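Local coordinates for protein anopheles gambiae adenosine kinase (Anopheles gambiae, PDB 3LOO) that catalyses the phosphorylation of adenosine to AMP with ATP as phosphate donor, as an adenosine kinase of the pfkB carbohydrate kinase family, at residues D168-R171 against A172-Q175; Y66-L69 against I70-Q74. All coordinates share one frame; numbering follows the deposited sequence.

From the N terminus, the chain reaches interaction 2 first. Residues 66-73 form most of helix 64-73, and Q74 follows it. This helix comes between strand 54-57 and strand 76-80, the two outer strands of the five-stranded sheet. Interaction 1 comes about a hundred residues later, in helix 168-176, just before strand 179-183 of the nine-stranded sheet. Each contact closes successive turns within its own helix and joins nothing distant in sequence. The two are in series: they neither nest nor cross. The centres of interactions 1 and 2 lie about 40 Å apart. The nearest atoms of interactions 1 and 2 are about 27 Å apart. Interaction 2 belongs to the smaller sheet's part of the fold, interaction 1 to the larger sheet's.

Interaction 1: D168-R171 against A172-Q175; sequences DGNR and AYLQ
Four backbone hydrogen bonds join D168-R171 to A172-Q175 as consecutive alpha-helical turns. A172 N bonds to D168 O, Y173 N to G169 O and L174 N to N170 O. The fourth, Q175 N to R171 O, is 2.9 Å long with an N-H...O angle of 160°.

The chief side-chain pair is N170 with Y173. N170 OD1 sits at the ring edge, near the ring plane, 3.6 Å from Y173 CD2. Amide and ring planes are 30° apart. The other end of the amide, ND2, is hydrogen-bonded to H164 O, which ties it to the residues before the helix.

R171 and Q175 meet loosely on an exposed side. R171 CG lies between the backbone N and the carbonyl carbon (chi1 55°), and the chain bends again further out. Q175 OE1 lies over one face of the guanidinium, 4.2 Å from R171 NH1. Nearer the backbone, Q175 CG packs 3.2 Å from R171 O.

N170, Y173 and L174 turn inward onto the large sheet. All three touch F103 of strand 100-107, and N170 and Y173 also touch Q127 of the outermost strand 125-131. Helix 168-176 thus lies on this end of the sheet, over strands 100-107 and 125-131; strand 179-183 follows it in the chain.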
ATOM      1  N   ASP A 168      19.882 -16.889   1.529  1.00 44.36           N
ATOM      2  CA  ASP A 168      21.081 -16.048   1.625  1.00 44.28           C
ATOM      3  C   ASP A 168      20.918 -14.735   0.851  1.00 42.99           C
ATOM      4  O   ASP A 168      21.271 -13.664   1.353  1.00 42.39           O
ATOM      5  CB  ASP A 168      22.322 -16.821   1.130  1.00 44.81           C
ATOM      6  CG  ASP A 168      22.707 -17.986   2.052  1.00 48.20           C
ATOM      7  OD1 ASP A 168      22.116 -18.135   3.153  1.00 50.63           O
ATOM      8  OD2 ASP A 168      23.621 -18.760   1.673  1.00 52.23           O
ATOM      9  N   GLY A 169      20.383 -14.829  -0.370  1.00 41.85           N
ATOM     10  CA  GLY A 169      20.237 -13.652  -1.212  1.00 40.14           C
ATOM     11  C   GLY A 169      19.246 -12.697  -0.591  1.00 38.92           C
ATOM     12  O   GLY A 169      19.492 -11.492  -0.499  1.00 39.45           O
ATOM     13  N   ASN A 170      18.123 -13.241  -0.140  1.00 37.10           N
ATOM     14  CA  ASN A 170      17.085 -12.403   0.426  1.00 35.59           C
ATOM     15  C   ASN A 170      17.471 -11.777   1.765  1.00 35.08           C
ATOM     16  O   ASN A 170      17.106 -10.636   2.042  1.00 33.78           O
ATOM     17  CB  ASN A 170      15.742 -13.153   0.461  1.00 34.67           C
ATOM     18  CG  ASN A 170      15.113 -13.273  -0.928  1.00 33.70           C
ATOM     19  OD1 ASN A 170      15.590 -12.674  -1.892  1.00 32.75           O
ATOM     20  ND2 ASN A 170      14.030 -14.029  -1.031  1.00 32.93           N
ATOM     21  N   ARG A 171      18.225 -12.506   2.587  1.00 34.47           N
ATOM     22  CA  ARG A 171      18.760 -11.857   3.785  1.00 35.10           C
ATOM     23  C   ARG A 171      19.790 -10.764   3.515  1.00 32.93           C
ATOM     24  O   ARG A 171      19.833  -9.784   4.254  1.00 33.18           O
ATOM     25  CB  ARG A 171      19.196 -12.844   4.883  1.00 36.12           C
ATOM     26  CG  ARG A 171      20.168 -13.888   4.471  1.00 42.95           C
ATOM     27  CD  ARG A 171      19.960 -15.204   5.277  1.00 52.19           C
ATOM     28  NE  ARG A 171      19.887 -14.997   6.724  1.00 57.74           N
ATOM     29  CZ  ARG A 171      20.942 -14.765   7.509  1.00 61.63           C
ATOM     30  NH1 ARG A 171      22.170 -14.702   6.994  1.00 62.73           N
ATOM     31  NH2 ARG A 171      20.771 -14.593   8.817  1.00 63.32           N
ATOM     32  N   ALA A 172      20.581 -10.897   2.447  1.00 30.63           N
ATOM     33  CA  ALA A 172      21.476  -9.800   2.047  1.00 29.46           C
ATOM     34  C   ALA A 172      20.651  -8.549   1.631  1.00 27.90           C
ATOM     35  O   ALA A 172      21.002  -7.418   1.942  1.00 27.51           O
ATOM     36  CB  ALA A 172      22.431 -10.252   0.903  1.00 28.80           C
ATOM     37  N   TYR A 173      19.534  -8.780   0.956  1.00 27.03           N
ATOM     38  CA  TYR A 173      18.619  -7.676   0.587  1.00 26.85           C
ATOM     39  C   TYR A 173      18.020  -6.965   1.829  1.00 26.28           C
ATOM     40  O   TYR A 173      17.994  -5.743   1.873  1.00 25.14           O
ATOM     41  CB  TYR A 173      17.493  -8.178  -0.285  1.00 26.24           C
ATOM     42  CG  TYR A 173      17.841  -8.479  -1.730  1.00 27.92           C
ATOM     43  CD1 TYR A 173      18.759  -7.688  -2.446  1.00 28.90           C
ATOM     44  CD2 TYR A 173      17.196  -9.519  -2.408  1.00 25.94           C
ATOM     45  CE1 TYR A 173      19.043  -7.962  -3.799  1.00 28.73           C
ATOM     46  CE2 TYR A 173      17.459  -9.785  -3.757  1.00 26.06           C
ATOM     47  CZ  TYR A 173      18.393  -8.997  -4.438  1.00 26.89           C
ATOM     48  OH  TYR A 173      18.641  -9.238  -5.766  1.00 26.17           O
ATOM     49  N   LEU A 174      17.622  -7.725   2.848  1.00 27.22           N
ATOM     50  CA  LEU A 174      17.113  -7.126   4.103  1.00 28.38           C
ATOM     51  C   LEU A 174      18.244  -6.360   4.811  1.00 29.01           C
ATOM     52  O   LEU A 174      18.054  -5.224   5.264  1.00 28.04           O
ATOM     53  CB  LEU A 174      16.527  -8.201   5.036  1.00 28.59           C
ATOM     54  CG  LEU A 174      15.208  -8.828   4.560  1.00 29.53           C
ATOM     55  CD1 LEU A 174      14.773  -9.866   5.592  1.00 27.09           C
ATOM     56  CD2 LEU A 174      14.097  -7.771   4.337  1.00 26.89           C
ATOM     57  N   GLN A 175      19.426  -6.976   4.865  1.00 30.30           N
ATOM     58  CA  GLN A 175      20.581  -6.356   5.549  1.00 30.80           C
ATOM     59  C   GLN A 175      20.995  -5.066   4.891  1.00 30.02           C
ATOM     60  O   GLN A 175      21.375  -4.132   5.587  1.00 30.58           O
ATOM     61  CB  GLN A 175      21.770  -7.313   5.601  1.00 32.09           C
ATOM     62  CG  GLN A 175      21.568  -8.416   6.625  1.00 37.11           C
ATOM     63  CD  GLN A 175      22.777  -9.360   6.772  1.00 45.09           C
ATOM     64  OE1 GLN A 175      22.637 -10.508   7.222  1.00 46.56           O
ATOM     65  NE2 GLN A 175      23.966  -8.871   6.419  1.00 47.18           N
TER

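Interaction 2: Y66-L69 against I70-Q74; sequences YQEL and IEKYQ
Q67 and E71 meet one helical turn apart on an exposed side of helix 64-73. The Q67 chain is extended, its CG anti to the backbone N (chi1 -177°). From CB it runs to CG, 3.2 Å from E71 OE2. CD then lies the same distance from that oxygen. At the tip, NE2 is modelled only 2.5 Å from E71 OE2, too short to be trusted in detail, and it donates weakly to E71 OE1 at 2.9 Å. The amide and carboxylate planes are 79° apart, so the two groups are nearly crosswise. The backbone bond from E71 N to Q67 O (2.7 Å) links the same pair.

E68, K72 and Y73 form a second group. E68 and K72 run side by side, and E68 OE2 lies 3.7 Å from K72 CE. The charged NZ is 5.1 Å from E68 OE2, too far for contact. E68 OE1 instead takes a salt bridge from K47 and a hydrogen bond with Y48. The Y73 ring lies beside E68, with E68 O at its edge, 3.7 Å from Y73 CD2.

L69 and Y73 pack with L44 of helix 42-47. L69 also touches strands 33-39 and 137-144. Q74 has positive phi, and a backbone hydrogen bond joins L69 to A75. The arrangement is that of an amphipathic helix in the smaller, lid-like domain of the ribokinase-like fold.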
ATOM      1  N   TYR A  66     -15.115 -13.004 -10.518  1.00 31.52           N
ATOM      2  CA  TYR A  66     -13.929 -12.705 -11.365  1.00 31.03           C
ATOM      3  C   TYR A  66     -14.170 -13.073 -12.861  1.00 31.82           C
ATOM      4  O   TYR A  66     -14.061 -12.209 -13.758  1.00 31.74           O
ATOM      5  CB  TYR A  66     -12.651 -13.326 -10.749  1.00 30.58           C
ATOM      6  CG  TYR A  66     -12.419 -12.762  -9.343  1.00 29.80           C
ATOM      7  CD1 TYR A  66     -11.908 -11.474  -9.172  1.00 28.63           C
ATOM      8  CD2 TYR A  66     -12.809 -13.473  -8.210  1.00 28.41           C
ATOM      9  CE1 TYR A  66     -11.721 -10.937  -7.900  1.00 29.57           C
ATOM     10  CE2 TYR A  66     -12.641 -12.946  -6.939  1.00 30.75           C
ATOM     11  CZ  TYR A  66     -12.097 -11.680  -6.793  1.00 29.48           C
ATOM     12  OH  TYR A  66     -11.936 -11.137  -5.564  1.00 27.79           O
ATOM     13  N   GLN A  67     -14.583 -14.312 -13.122  1.00 32.40           N
ATOM     14  CA  GLN A  67     -14.888 -14.730 -14.500  1.00 33.81           C
ATOM     15  C   GLN A  67     -16.038 -13.913 -15.095  1.00 34.31           C
ATOM     16  O   GLN A  67     -16.015 -13.576 -16.294  1.00 35.30           O
ATOM     17  CB  GLN A  67     -15.236 -16.211 -14.546  1.00 34.58           C
ATOM     18  CG  GLN A  67     -15.489 -16.752 -15.940  1.00 39.60           C
ATOM     19  CD  GLN A  67     -16.087 -18.155 -15.947  1.00 46.01           C
ATOM     20  OE1 GLN A  67     -16.028 -18.883 -14.950  1.00 50.04           O
ATOM     21  NE2 GLN A  67     -16.656 -18.548 -17.082  1.00 47.23           N
ATOM     22  N   GLU A  68     -17.040 -13.598 -14.266  1.00 34.07           N
ATOM     23  CA  GLU A  68     -18.163 -12.801 -14.704  1.00 34.40           C
ATOM     24  C   GLU A  68     -17.730 -11.402 -15.128  1.00 34.67           C
ATOM     25  O   GLU A  68     -18.217 -10.876 -16.146  1.00 33.48           O
ATOM     26  CB  GLU A  68     -19.233 -12.753 -13.613  1.00 35.06           C
ATOM     27  CG  GLU A  68     -20.457 -11.953 -13.978  1.00 37.81           C
ATOM     28  CD  GLU A  68     -21.613 -12.113 -12.992  1.00 40.26           C
ATOM     29  OE1 GLU A  68     -21.529 -12.890 -11.995  1.00 40.20           O
ATOM     30  OE2 GLU A  68     -22.616 -11.436 -13.229  1.00 41.11           O
ATOM     31  N   LEU A  69     -16.812 -10.796 -14.356  1.00 34.58           N
ATOM     32  CA  LEU A  69     -16.231  -9.501 -14.733  1.00 35.09           C
ATOM     33  C   LEU A  69     -15.487  -9.608 -16.078  1.00 35.25           C
ATOM     34  O   LEU A  69     -15.632  -8.751 -16.940  1.00 34.38           O
ATOM     35  CB  LEU A  69     -15.255  -8.953 -13.662  1.00 34.20           C
ATOM     36  CG  LEU A  69     -15.818  -8.595 -12.287  1.00 34.62           C
ATOM     37  CD1 LEU A  69     -14.681  -8.180 -11.345  1.00 32.88           C
ATOM     38  CD2 LEU A  69     -16.867  -7.502 -12.392  1.00 35.38           C
ATOM     39  N   ILE A  70     -14.695 -10.657 -16.235  1.00 36.05           N
ATOM     40  CA  ILE A  70     -13.917 -10.831 -17.451  1.00 37.96           C
ATOM     41  C   ILE A  70     -14.877 -11.060 -18.635  1.00 39.36           C
ATOM     42  O   ILE A  70     -14.855 -10.304 -19.589  1.00 40.20           O
ATOM     43  CB  ILE A  70     -12.906 -11.988 -17.302  1.00 38.06           C
ATOM     44  CG1 ILE A  70     -11.854 -11.661 -16.239  1.00 35.44           C
ATOM     45  CG2 ILE A  70     -12.245 -12.348 -18.659  1.00 38.18           C
ATOM     46  CD1 ILE A  70     -11.317 -12.931 -15.535  1.00 35.77           C
ATOM     47  N   GLU A  71     -15.763 -12.048 -18.512  1.00 40.51           N
ATOM     48  CA  GLU A  71     -16.620 -12.500 -19.619  1.00 41.79           C
ATOM     49  C   GLU A  71     -17.770 -11.579 -19.977  1.00 41.84           C
ATOM     50  O   GLU A  71     -18.105 -11.450 -21.137  1.00 43.96           O
ATOM     51  CB  GLU A  71     -17.172 -13.905 -19.343  1.00 41.09           C
ATOM     52  CG  GLU A  71     -16.184 -15.014 -19.648  1.00 43.85           C
ATOM     53  CD  GLU A  71     -16.652 -16.371 -19.143  1.00 47.89           C
ATOM     54  OE1 GLU A  71     -17.853 -16.509 -18.798  1.00 49.38           O
ATOM     55  OE2 GLU A  71     -15.811 -17.309 -19.057  1.00 49.75           O
ATOM     56  N   LYS A  72     -18.387 -10.943 -19.000  1.00 41.61           N
ATOM     57  CA  LYS A  72     -19.613 -10.220 -19.248  1.00 41.54           C
ATOM     58  C   LYS A  72     -19.487  -8.715 -19.010  1.00 41.39           C
ATOM     59  O   LYS A  72     -20.325  -7.944 -19.451  1.00 41.55           O
ATOM     60  CB  LYS A  72     -20.746 -10.891 -18.424  1.00 42.04           C
ATOM     61  CG  LYS A  72     -21.843  -9.999 -17.831  1.00 44.38           C
ATOM     62  CD  LYS A  72     -22.947 -10.847 -17.189  1.00 47.44           C
ATOM     63  CE  LYS A  72     -23.950 -10.005 -16.392  1.00 49.64           C
ATOM     64  NZ  LYS A  72     -24.480  -8.836 -17.176  1.00 51.76           N
ATOM     65  N   TYR A  73     -18.447  -8.273 -18.314  1.00 41.03           N
ATOM     66  CA  TYR A  73     -18.279  -6.828 -18.123  1.00 41.06           C
ATOM     67  C   TYR A  73     -17.056  -6.242 -18.797  1.00 41.09           C
ATOM     68  O   TYR A  73     -16.741  -5.072 -18.586  1.00 41.65           O
ATOM     69  CB  TYR A  73     -18.327  -6.423 -16.644  1.00 40.54           C
ATOM     70  CG  TYR A  73     -19.694  -6.586 -16.014  1.00 39.01           C
ATOM     71  CD1 TYR A  73     -20.596  -5.525 -15.981  1.00 37.84           C
ATOM     72  CD2 TYR A  73     -20.076  -7.796 -15.462  1.00 34.90           C
ATOM     73  CE1 TYR A  73     -21.855  -5.669 -15.398  1.00 36.97           C
ATOM     74  CE2 TYR A  73     -21.319  -7.953 -14.878  1.00 36.89           C
ATOM     75  CZ  TYR A  73     -22.200  -6.889 -14.847  1.00 37.14           C
ATOM     76  OH  TYR A  73     -23.428  -7.074 -14.262  1.00 38.35           O
ATOM     77  N   GLN A  74     -16.380  -7.047 -19.613  1.00 41.61           N
ATOM     78  CA  GLN A  74     -15.272  -6.553 -20.437  1.00 42.43           C
ATOM     79  C   GLN A  74     -14.211  -5.961 -19.520  1.00 40.80           C
ATOM     80  O   GLN A  74     -13.790  -4.843 -19.731  1.00 40.97           O
ATOM     81  CB  GLN A  74     -15.776  -5.461 -21.413  1.00 43.50           C
ATOM     82  CG  GLN A  74     -16.773  -5.941 -22.489  1.00 47.73           C
ATOM     83  CD  GLN A  74     -16.381  -7.308 -23.043  1.00 52.74           C
ATOM     84  OE1 GLN A  74     -16.641  -8.346 -22.416  1.00 55.03           O
ATOM     85  NE2 GLN A  74     -15.734  -7.313 -24.204  1.00 53.35           N
TER